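Local coordinates for protein yersinopine synthase (Yersinia pestis, PDB 6C4M) that catalyses the NADPH-dependent reductive condensation of pyruvate with an amino acid-derived intermediate, the last step in making the metallophore yersinopine, at residues L23-L28 with R107-V112; A47-Y52 with S87-D92; L270-Y275 with V384-V389. All coordinates share one frame; numbering follows the deposited sequence.

Contact 1. Residues L23-L28 with R107-V112; sequences LPTLIL and RLILAV. With NAP (NADP nicotinamide-adenine-dinucleotide phosphate), chain B.
Arg107 starts out extended, its CG trans to the backbone N (chi1 175°), and then bends at chi3 (-65°), which brings the guanidinium to Leu23 and Thr25. Its NH1 donates to Thr25 OG1 over 3.0 Å in a bent bond, with the oxygen tilted out of the guanidinium plane. The same hydroxyl is itself a donor, to Leu23 O at 2.8 Å, so threonine suits this spot by linking the arginine to the backbone. Leu23 covers one face of the guanidinium, CD1 lying 3.7 Å from Arg107 NH2. NH2 also forms a salt bridge with Glu226, which probably offsets the cost of burying the charge.

Beyond this end the two strands run parallel, their amides and carbonyls alternating as partners; Leu28 N, for example, donates to Ile109 O over 2.8 Å. Leu26, Leu28, Leu108 and Leu110 share one face of the sheet, and the beta-branched Thr25, Ile27 and Ile109 lie with Arg107 on the other. Leu26 and Leu108 lie side by side, Leu26 CB 3.6 Å from Leu108 CD2, while Leu28 CD1 meets Leu110 CD2 at 3.7 Å. Both strands deliver the chain to the nucleotide, as in a Rossmann fold: residues Ala30 to Ala33 bind NADP, and Ala111 O approaches C5D of NADP to 3.3 Å. Ile27 and Ile109 pack against helix 32-44, Leu28 and Leu110 against helix 117-121, and strands 49-52 and 134-137 flank the pair.

Contact 2. Residues A47-Y52 with S87-D92; sequences ARLGLY and SSVTID
The carboxylate of Asp92 and the guanidinium of Arg48 have planes 45° apart and do not pair, Arg48 NE standing 6.1 Å from Asp92 OD2. Instead the aliphatic part of the arginine touches the acid, Arg48 CG resting 3.6 Å from Asp92 CB, while its charged end turns to a salt bridge with Asp104 and a cation-pi contact with Trp105. The carboxylate serves the backbone: OD2 takes the N-H of Leu49 at 2.9 Å, almost straight at 170°, on the lone pair directed away from the other oxygen. Asp92 N in turn donates to Leu49 O, also over 2.9 Å. One residue thus grips both polar backbone atoms of Leu49. A short acid suits the place, because chi1 of -59° sets CG beside its own backbone N, and side chain and amide can reach the same neighbour.

These bonds stand at the start of the parallel pairing between strands 49-52 and 93-95 in the Rossmann-type sheet, where Leu51 carries the pattern on to Cys93 and Ile95 and strand 49-52 leads directly into the NADP-binding residues Asn53 to Lys58. Next to these bonds the apolar side chains meet. Leu49 CD1 meets Val89 CG2 at 3.7 Å, the two side chains crossing at about a right angle, and Leu51 CB lies 3.9 Å from Ile91 CG2. Val89 also packs on helix 32-44, Ile91 on Leu72 of strand 71-76, and Leu51 on Ile27 and Ala30.

Contact 3. Residues L270-Y275 with V384-V389; sequences LQALFY and VKVATV
The C-terminal turn of helix 267-274 is met here by the loop that leads into strand 390-391, with Leu273 and Val389 at the centre. Carbonyls at the very end of a helix commonly lack the helical amide four residues on, and Leu273 O is bound instead by the loop: Val389 N donates to it over 2.9 Å in a nearly straight bond of 175°, the donor tilted slightly from the carbonyl plane. Val389 also shelters that oxygen, its CG2 methyl coming within 3.3 Å of Leu273 O. Any residue but proline could give this N-H; what valine adds is branching at CB, which places both CG1 and CG2 close to the acceptor.

Further carbon atoms approach carbonyls on both segments. Thr388 CG2 rests 3.4 Å from Ala272 O. In the reverse direction Leu273, with CG trans to its backbone N (chi1 160°), carries CD1 across to the loop, 3.4 Å from Ala387 O. Its other methyl, CD2, sits over one face of the Phe274 ring, offset toward the rim, and Val389 CG1 reaches the same ring obliquely, 3.7 Å from Phe274 CD1. Phe274 and Val389 both continue onto Phe441 of helix 425-445. The small Ala272 lets Val386 approach, Ala272 CB to Val386 CG1 4.2 Å, while the Val386 backbone is hydrogen-bonded to that of Gln281. The result is a helix C-terminus whose Leu273 carbonyl is satisfied by a distant loop amide, with apolar side chains of helix end and loop packed around it.

Contacts 1 and 2 belong to one sheet, their centres about 11 Å apart, and share the junction of strands 25-28 and 49-52. Along the chain, contact 2 falls between the two halves of contact 1, and in the sheet strand 25-28 lies between strands 49-52 and 107-110, the central place of the first strand in a Rossmann-type fold. Contact 3 follows later in sequence. Its centre is about 33 Å from that of contact 1, on the opposite side of the chain's centre, and about 36 Å from that of contact 2, among helices 267-274 and 425-445. The first two contacts thus belong to the sheet that carries NADP-binding residues, whereas the third joins distant chain segments in the helical part.

Contact 1. Residues L23-L28 with R107-V112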
loop_
_atom_site.group_PDB
_atom_site.type_symbol
_atom_site.label_atom_id
_atom_site.label_comp_id
_atom_site.label_asym_id
_atom_site.label_seq_id
_atom_site.Cartn_x
_atom_site.Cartn_y
_atom_site.Cartn_z
ATOM N N LEU A 23 -21.767 -41.397 15.557
ATOM C CA LEU A 23 -21.716 -42.140 14.284
ATOM C C LEU A 23 -20.278 -42.488 13.894
ATOM O O LEU A 23 -19.415 -41.606 13.889
ATOM C CB LEU A 23 -22.329 -41.345 13.137
ATOM C CG LEU A 23 -23.779 -40.890 13.226
ATOM C CD1 LEU A 23 -24.211 -40.265 11.882
ATOM C CD2 LEU A 23 -24.655 -42.001 13.575
ATOM N N PRO A 24 -19.987 -43.740 13.516
ATOM C CA PRO A 24 -18.650 -44.046 12.993
ATOM C C PRO A 24 -18.355 -43.173 11.781
ATOM O O PRO A 24 -19.156 -43.078 10.850
ATOM C CB PRO A 24 -18.727 -45.529 12.624
ATOM C CG PRO A 24 -20.208 -45.869 12.661
ATOM C CD PRO A 24 -20.824 -44.940 13.626
ATOM N N THR A 25 -17.213 -42.507 11.826
ATOM C CA THR A 25 -16.875 -41.462 10.869
ATOM C C THR A 25 -15.549 -41.787 10.221
ATOM O O THR A 25 -14.567 -42.062 10.920
ATOM C CB THR A 25 -16.813 -40.098 11.534
ATOM O OG1 THR A 25 -18.059 -39.859 12.189
ATOM C CG2 THR A 25 -16.592 -39.041 10.473
ATOM N N LEU A 26 -15.537 -41.771 8.890
ATOM C CA LEU A 26 -14.332 -42.015 8.100
ATOM C C LEU A 26 -13.897 -40.694 7.465
ATOM O O LEU A 26 -14.620 -40.120 6.641
ATOM C CB LEU A 26 -14.568 -43.101 7.048
ATOM C CG LEU A 26 -13.422 -43.262 6.024
ATOM C CD1 LEU A 26 -12.077 -43.447 6.737
ATOM C CD2 LEU A 26 -13.669 -44.430 5.050
ATOM N N ILE A 27 -12.726 -40.203 7.866
ATOM C CA ILE A 27 -12.170 -38.961 7.320
ATOM C C ILE A 27 -11.279 -39.300 6.124
ATOM O O ILE A 27 -10.246 -39.967 6.282
ATOM C CB ILE A 27 -11.372 -38.190 8.385
ATOM C CG1 ILE A 27 -12.274 -37.850 9.594
ATOM C CG2 ILE A 27 -10.752 -36.888 7.791
ATOM C CD1 ILE A 27 -11.563 -37.185 10.715
ATOM N N LEU A 28 -11.636 -38.798 4.933
ATOM C CA LEU A 28 -10.865 -39.072 3.712
ATOM C C LEU A 28 -9.890 -37.928 3.466
ATOM O O LEU A 28 -10.279 -36.827 3.046
ATOM C CB LEU A 28 -11.764 -39.264 2.501
ATOM C CG LEU A 28 -12.771 -40.409 2.632
ATOM C CD1 LEU A 28 -13.635 -40.442 1.386
ATOM C CD2 LEU A 28 -12.100 -41.797 2.846
ATOM N N ARG A 107 -20.696 -41.756 8.256
ATOM C CA ARG A 107 -20.368 -40.402 7.833
ATOM C C ARG A 107 -18.995 -40.450 7.182
ATOM O O ARG A 107 -18.043 -41.010 7.749
ATOM C CB ARG A 107 -20.411 -39.442 9.032
ATOM C CG ARG A 107 -19.989 -38.047 8.738
ATOM C CD ARG A 107 -19.831 -37.254 10.016
ATOM N NE ARG A 107 -21.079 -37.064 10.744
ATOM C CZ ARG A 107 -21.270 -37.406 12.018
ATOM N NH1 ARG A 107 -20.304 -37.988 12.719
ATOM N NH2 ARG A 107 -22.427 -37.140 12.610
ATOM N N LEU A 108 -18.925 -39.934 5.956
ATOM C CA LEU A 108 -17.665 -39.642 5.298
ATOM C C LEU A 108 -17.443 -38.134 5.287
ATOM O O LEU A 108 -18.363 -37.356 4.991
ATOM C CB LEU A 108 -17.632 -40.152 3.860
ATOM C CG LEU A 108 -17.941 -41.621 3.626
ATOM C CD1 LEU A 108 -17.749 -41.910 2.144
ATOM C CD2 LEU A 108 -17.060 -42.502 4.501
ATOM N N ILE A 109 -16.230 -37.722 5.626
ATOM C CA ILE A 109 -15.848 -36.312 5.541
ATOM C C ILE A 109 -14.722 -36.206 4.518
ATOM O O ILE A 109 -13.671 -36.848 4.666
ATOM C CB ILE A 109 -15.437 -35.729 6.903
ATOM C CG1 ILE A 109 -16.570 -35.946 7.938
ATOM C CG2 ILE A 109 -15.096 -34.234 6.727
ATOM C CD1 ILE A 109 -16.292 -35.468 9.347
ATOM N N LEU A 110 -14.948 -35.421 3.458
ATOM C CA LEU A 110 -13.921 -35.210 2.430
ATOM C C LEU A 110 -13.046 -34.068 2.889
ATOM O O LEU A 110 -13.454 -32.910 2.868
ATOM C CB LEU A 110 -14.533 -34.932 1.062
ATOM C CG LEU A 110 -14.965 -36.215 0.353
ATOM C CD1 LEU A 110 -15.771 -35.928 -0.894
ATOM C CD2 LEU A 110 -13.751 -36.985 -0.049
ATOM N N ALA A 111 -11.862 -34.427 3.372
ATOM C CA ALA A 111 -10.832 -33.489 3.773
ATOM C C ALA A 111 -9.700 -33.402 2.764
ATOM O O ALA A 111 -8.621 -32.915 3.114
ATOM C CB ALA A 111 -10.252 -33.868 5.135
ATOM N N VAL A 112 -9.910 -33.877 1.537
ATOM C CA VAL A 112 -8.972 -33.653 0.434
ATOM C C VAL A 112 -9.395 -32.336 -0.218
ATOM O O VAL A 112 -10.521 -31.866 0.045
ATOM C CB VAL A 112 -8.991 -34.795 -0.591
ATOM C CG1 VAL A 112 -8.465 -36.120 -0.004
ATOM C CG2 VAL A 112 -10.378 -34.928 -1.209
HETATM P PA NAP B . -4.033 -30.689 2.201
HETATM O O1A NAP B . -5.118 -29.910 1.566
HETATM O O2A NAP B . -2.629 -30.151 1.818
HETATM O O5B NAP B . -4.204 -32.254 1.729
HETATM C C5B NAP B . -5.285 -32.961 2.377
HETATM C C4B NAP B . -5.263 -34.413 1.863
HETATM O O4B NAP B . -5.438 -34.337 0.318
HETATM C C3B NAP B . -4.135 -34.985 2.085
HETATM O O3B NAP B . -4.322 -36.405 2.383
HETATM C C2B NAP B . -3.299 -34.872 0.673
HETATM O O2B NAP B . -2.331 -35.974 0.570
HETATM C C1B NAP B . -4.173 -34.981 -0.261
HETATM N N9A NAP B . -3.768 -34.072 -1.334
HETATM C C8A NAP B . -3.355 -32.795 -1.400
HETATM N N7A NAP B . -3.112 -32.570 -2.699
HETATM C C5A NAP B . -3.381 -33.716 -3.399
HETATM C C6A NAP B . -3.281 -33.931 -4.751
HETATM N N6A NAP B . -2.870 -33.129 -5.904
HETATM N N1A NAP B . -3.598 -35.140 -5.250
HETATM C C2A NAP B . -4.029 -36.144 -4.413
HETATM N N3A NAP B . -4.126 -35.923 -3.071
HETATM C C4A NAP B . -3.797 -34.680 -2.565
HETATM O O3 NAP B . -4.222 -30.570 3.842
HETATM P PN NAP B . -5.219 -29.651 4.725
HETATM O O1N NAP B . -5.554 -30.487 5.881
HETATM O O2N NAP B . -4.395 -28.394 5.097
HETATM O O5D NAP B . -6.586 -29.108 3.938
HETATM C C5D NAP B . -7.851 -29.809 4.067
HETATM C C4D NAP B . -8.877 -29.013 3.235
HETATM O O4D NAP B . -9.044 -27.548 3.847
HETATM C C3D NAP B . -8.526 -28.820 1.980
HETATM O O3D NAP B . -9.818 -28.681 1.210
HETATM C C2D NAP B . -7.839 -27.452 1.912
HETATM O O2D NAP B . -8.097 -26.901 0.707
HETATM C C1D NAP B . -8.623 -26.667 2.982
HETATM N N1N NAP B . -7.836 -25.638 3.706
HETATM C C2N NAP B . -7.120 -25.929 4.814
HETATM C C3N NAP B . -6.421 -24.892 5.472
HETATM C C7N NAP B . -5.585 -25.180 6.737
HETATM O O7N NAP B . -5.395 -24.358 7.543
HETATM N N7N NAP B . -5.048 -26.507 6.883
HETATM C C4N NAP B . -6.459 -23.613 4.992
HETATM C C5N NAP B . -7.169 -23.333 3.888
HETATM C C6N NAP B . -7.875 -24.351 3.237
HETATM P P2B NAP B . -0.795 -35.818 1.281
HETATM O O1X NAP B . 0.057 -35.017 0.320
HETATM O O2X NAP B . -0.899 -35.095 2.581
HETATM O O3X NAP B . -0.193 -37.196 1.432
#

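Contact 2. Residues A47-Y52 with S87-D92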
loop_
_atom_site.group_PDB
_atom_site.type_symbol
_atom_site.label_atom_id
_atom_site.label_comp_id
_atom_site.label_asym_id
_atom_site.label_seq_id
_atom_site.Cartn_x
_atom_site.Cartn_y
_atom_site.Cartn_z
ATOM N N ALA A 47 -17.164 -41.602 19.132
ATOM C CA ALA A 47 -17.412 -42.141 17.802
ATOM C C ALA A 47 -16.181 -42.887 17.309
ATOM O O ALA A 47 -15.044 -42.485 17.584
ATOM C CB ALA A 47 -17.791 -41.013 16.840
ATOM N N ARG A 48 -16.404 -43.995 16.614
ATOM C CA ARG A 48 -15.291 -44.672 15.977
ATOM C C ARG A 48 -14.780 -43.793 14.842
ATOM O O ARG A 48 -15.566 -43.189 14.106
ATOM C CB ARG A 48 -15.711 -46.045 15.461
ATOM C CG ARG A 48 -14.523 -46.909 15.019
ATOM C CD ARG A 48 -14.894 -48.366 14.842
ATOM N NE ARG A 48 -15.700 -48.548 13.636
ATOM C CZ ARG A 48 -15.279 -49.103 12.504
ATOM N NH1 ARG A 48 -14.034 -49.572 12.381
ATOM N NH2 ARG A 48 -16.125 -49.192 11.483
ATOM N N LEU A 49 -13.461 -43.672 14.737
ATOM C CA LEU A 49 -12.846 -42.762 13.775
ATOM C C LEU A 49 -11.955 -43.535 12.812
ATOM O O LEU A 49 -11.037 -44.247 13.236
ATOM C CB LEU A 49 -12.032 -41.674 14.484
ATOM C CG LEU A 49 -12.830 -40.551 15.132
ATOM C CD1 LEU A 49 -11.876 -39.565 15.822
ATOM C CD2 LEU A 49 -13.679 -39.829 14.103
ATOM N N GLY A 50 -12.237 -43.390 11.523
ATOM C CA GLY A 50 -11.359 -43.886 10.479
ATOM C C GLY A 50 -10.645 -42.760 9.755
ATOM O O GLY A 50 -11.097 -41.611 9.792
ATOM N N LEU A 51 -9.530 -43.078 9.099
ATOM C CA LEU A 51 -8.702 -42.081 8.439
ATOM C C LEU A 51 -8.145 -42.695 7.168
ATOM O O LEU A 51 -7.673 -43.828 7.201
ATOM C CB LEU A 51 -7.560 -41.622 9.354
ATOM C CG LEU A 51 -6.717 -40.437 8.901
ATOM C CD1 LEU A 51 -7.591 -39.217 8.720
ATOM C CD2 LEU A 51 -5.628 -40.157 9.925
ATOM N N TYR A 52 -8.210 -41.953 6.058
ATOM C CA TYR A 52 -7.615 -42.354 4.790
ATOM C C TYR A 52 -6.565 -41.328 4.387
ATOM O O TYR A 52 -6.760 -40.122 4.578
ATOM C CB TYR A 52 -8.652 -42.464 3.672
ATOM C CG TYR A 52 -8.024 -42.392 2.278
ATOM C CD1 TYR A 52 -7.462 -43.521 1.671
ATOM C CD2 TYR A 52 -7.985 -41.199 1.584
ATOM C CE1 TYR A 52 -6.878 -43.454 0.413
ATOM C CE2 TYR A 52 -7.393 -41.109 0.337
ATOM C CZ TYR A 52 -6.859 -42.248 -0.249
ATOM O OH TYR A 52 -6.277 -42.160 -1.470
ATOM N N SER A 87 -4.097 -31.733 22.897
ATOM C CA SER A 87 -5.064 -32.809 22.793
ATOM C C SER A 87 -4.470 -33.952 21.990
ATOM O O SER A 87 -3.533 -33.779 21.203
ATOM C CB SER A 87 -6.359 -32.361 22.114
ATOM O OG SER A 87 -6.887 -31.198 22.705
ATOM N N SER A 88 -5.059 -35.121 22.195
ATOM C CA SER A 88 -4.709 -36.334 21.482
ATOM C C SER A 88 -5.994 -37.054 21.118
ATOM O O SER A 88 -6.983 -36.976 21.851
ATOM C CB SER A 88 -3.845 -37.255 22.334
ATOM O OG SER A 88 -4.579 -37.710 23.449
ATOM N N VAL A 89 -5.975 -37.774 19.997
ATOM C CA VAL A 89 -7.163 -38.483 19.533
ATOM C C VAL A 89 -6.749 -39.803 18.906
ATOM O O VAL A 89 -5.771 -39.875 18.154
ATOM C CB VAL A 89 -7.981 -37.631 18.543
ATOM C CG1 VAL A 89 -7.151 -37.287 17.311
ATOM C CG2 VAL A 89 -9.250 -38.361 18.155
ATOM N N THR A 90 -7.504 -40.844 19.207
ATOM C CA THR A 90 -7.185 -42.176 18.740
ATOM C C THR A 90 -7.843 -42.428 17.389
ATOM O O THR A 90 -8.974 -42.004 17.146
ATOM C CB THR A 90 -7.633 -43.214 19.765
ATOM O OG1 THR A 90 -6.669 -43.233 20.826
ATOM C CG2 THR A 90 -7.731 -44.594 19.139
ATOM N N ILE A 91 -7.116 -43.099 16.498
ATOM C CA ILE A 91 -7.642 -43.500 15.201
ATOM C C ILE A 91 -7.879 -45.006 15.264
ATOM O O ILE A 91 -6.963 -45.775 15.578
ATOM C CB ILE A 91 -6.690 -43.126 14.051
ATOM C CG1 ILE A 91 -6.435 -41.613 14.006
ATOM C CG2 ILE A 91 -7.254 -43.613 12.722
ATOM C CD1 ILE A 91 -7.644 -40.751 13.628
ATOM N N ASP A 92 -9.104 -45.427 14.968
ATOM C CA ASP A 92 -9.482 -46.828 15.097
ATOM C C ASP A 92 -9.230 -47.614 13.829
ATOM O O ASP A 92 -9.092 -48.841 13.881
ATOM C CB ASP A 92 -10.963 -46.921 15.476
ATOM C CG ASP A 92 -11.263 -46.201 16.784
ATOM O OD1 ASP A 92 -10.872 -46.739 17.844
ATOM O OD2 ASP A 92 -11.828 -45.082 16.735
#

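Contact 3. Residues L270-Y275 with V384-V389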
loop_
_atom_site.group_PDB
_atom_site.type_symbol
_atom_site.label_atom_id
_atom_site.label_comp_id
_atom_site.label_asym_id
_atom_site.label_seq_id
_atom_site.Cartn_x
_atom_site.Cartn_y
_atom_site.Cartn_z
ATOM N N LEU A 270 2.930 -15.886 -12.313
ATOM C CA LEU A 270 3.208 -17.024 -13.188
ATOM C C LEU A 270 4.692 -17.100 -13.549
ATOM O O LEU A 270 5.263 -18.192 -13.650
ATOM C CB LEU A 270 2.357 -16.930 -14.456
ATOM C CG LEU A 270 0.844 -17.011 -14.271
ATOM C CD1 LEU A 270 0.154 -16.823 -15.622
ATOM C CD2 LEU A 270 0.461 -18.317 -13.704
ATOM N N GLN A 271 5.342 -15.949 -13.747
ATOM C CA GLN A 271 6.769 -15.965 -14.056
ATOM C C GLN A 271 7.587 -16.506 -12.887
ATOM O O GLN A 271 8.522 -17.293 -13.089
ATOM C CB GLN A 271 7.248 -14.557 -14.437
ATOM C CG GLN A 271 8.699 -14.503 -14.925
ATOM C CD GLN A 271 9.054 -13.159 -15.523
ATOM O OE1 GLN A 271 8.432 -12.710 -16.491
ATOM N NE2 GLN A 271 10.012 -12.482 -14.915
ATOM N N ALA A 272 7.256 -16.090 -11.653
ATOM C CA ALA A 272 7.941 -16.635 -10.481
ATOM C C ALA A 272 7.688 -18.129 -10.353
ATOM O O ALA A 272 8.570 -18.899 -9.961
ATOM C CB ALA A 272 7.461 -15.914 -9.218
ATOM N N LEU A 273 6.483 -18.542 -10.688
ATOM C CA LEU A 273 6.101 -19.940 -10.548
ATOM C C LEU A 273 6.892 -20.815 -11.510
ATOM O O LEU A 273 7.386 -21.886 -11.135
ATOM C CB LEU A 273 4.607 -20.064 -10.809
ATOM C CG LEU A 273 4.074 -21.441 -11.174
ATOM C CD1 LEU A 273 4.193 -22.336 -9.943
ATOM C CD2 LEU A 273 2.643 -21.304 -11.626
ATOM N N PHE A 274 7.019 -20.371 -12.754
ATOM C CA PHE A 274 7.577 -21.207 -13.808
ATOM C C PHE A 274 9.067 -20.990 -14.058
ATOM O O PHE A 274 9.653 -21.753 -14.843
ATOM C CB PHE A 274 6.814 -20.982 -15.112
ATOM C CG PHE A 274 5.463 -21.634 -15.151
ATOM C CD1 PHE A 274 5.326 -23.029 -15.047
ATOM C CD2 PHE A 274 4.329 -20.871 -15.314
ATOM C CE1 PHE A 274 4.061 -23.637 -15.090
ATOM C CE2 PHE A 274 3.076 -21.454 -15.359
ATOM C CZ PHE A 274 2.936 -22.860 -15.255
ATOM N N TYR A 275 9.684 -19.972 -13.439
ATOM C CA TYR A 275 11.129 -19.725 -13.495
ATOM C C TYR A 275 11.659 -19.834 -12.070
ATOM O O TYR A 275 11.918 -18.818 -11.407
ATOM C CB TYR A 275 11.433 -18.351 -14.091
ATOM C CG TYR A 275 11.170 -18.269 -15.567
ATOM C CD1 TYR A 275 9.910 -17.952 -16.047
ATOM C CD2 TYR A 275 12.191 -18.547 -16.500
ATOM C CE1 TYR A 275 9.666 -17.878 -17.427
ATOM C CE2 TYR A 275 11.942 -18.502 -17.863
ATOM C CZ TYR A 275 10.691 -18.152 -18.319
ATOM O OH TYR A 275 10.430 -18.090 -19.661
ATOM N N VAL A 384 3.299 -14.923 3.065
ATOM C CA VAL A 384 2.903 -15.949 2.100
ATOM C C VAL A 384 3.754 -15.793 0.835
ATOM O O VAL A 384 3.602 -14.824 0.080
ATOM C CB VAL A 384 1.407 -15.868 1.778
ATOM C CG1 VAL A 384 1.010 -16.974 0.801
ATOM C CG2 VAL A 384 0.569 -15.991 3.047
ATOM N N LYS A 385 4.658 -16.750 0.622
ATOM C CA LYS A 385 5.497 -16.839 -0.565
ATOM C C LYS A 385 4.757 -17.461 -1.741
ATOM O O LYS A 385 3.912 -18.348 -1.581
ATOM C CB LYS A 385 6.729 -17.709 -0.305
ATOM C CG LYS A 385 7.753 -17.132 0.629
ATOM C CD LYS A 385 9.119 -17.046 -0.037
ATOM C CE LYS A 385 9.793 -18.409 -0.186
ATOM N NZ LYS A 385 10.908 -18.393 -1.209
ATOM N N VAL A 386 5.151 -17.056 -2.944
ATOM C CA VAL A 386 4.697 -17.740 -4.149
ATOM C C VAL A 386 5.533 -18.992 -4.338
ATOM O O VAL A 386 6.747 -18.912 -4.529
ATOM C CB VAL A 386 4.786 -16.829 -5.375
ATOM C CG1 VAL A 386 4.529 -17.656 -6.687
ATOM C CG2 VAL A 386 3.799 -15.701 -5.209
ATOM N N ALA A 387 4.883 -20.159 -4.283
ATOM C CA ALA A 387 5.572 -21.418 -4.496
ATOM C C ALA A 387 5.848 -21.608 -5.985
ATOM O O ALA A 387 5.098 -21.132 -6.840
ATOM C CB ALA A 387 4.729 -22.583 -3.946
ATOM N N THR A 388 6.928 -22.320 -6.288
ATOM C CA THR A 388 7.360 -22.551 -7.660
ATOM C C THR A 388 7.123 -23.997 -8.078
ATOM O O THR A 388 6.909 -24.892 -7.251
ATOM C CB THR A 388 8.855 -22.225 -7.831
ATOM O OG1 THR A 388 9.657 -23.201 -7.147
ATOM C CG2 THR A 388 9.193 -20.847 -7.287
ATOM N N VAL A 389 7.209 -24.228 -9.387
ATOM C CA VAL A 389 7.269 -25.593 -9.898
ATOM C C VAL A 389 8.409 -26.318 -9.204
ATOM O O VAL A 389 9.402 -25.697 -8.803
ATOM C CB VAL A 389 7.460 -25.642 -11.420
ATOM C CG1 VAL A 389 6.227 -25.128 -12.125
ATOM C CG2 VAL A 389 8.726 -24.852 -11.840
#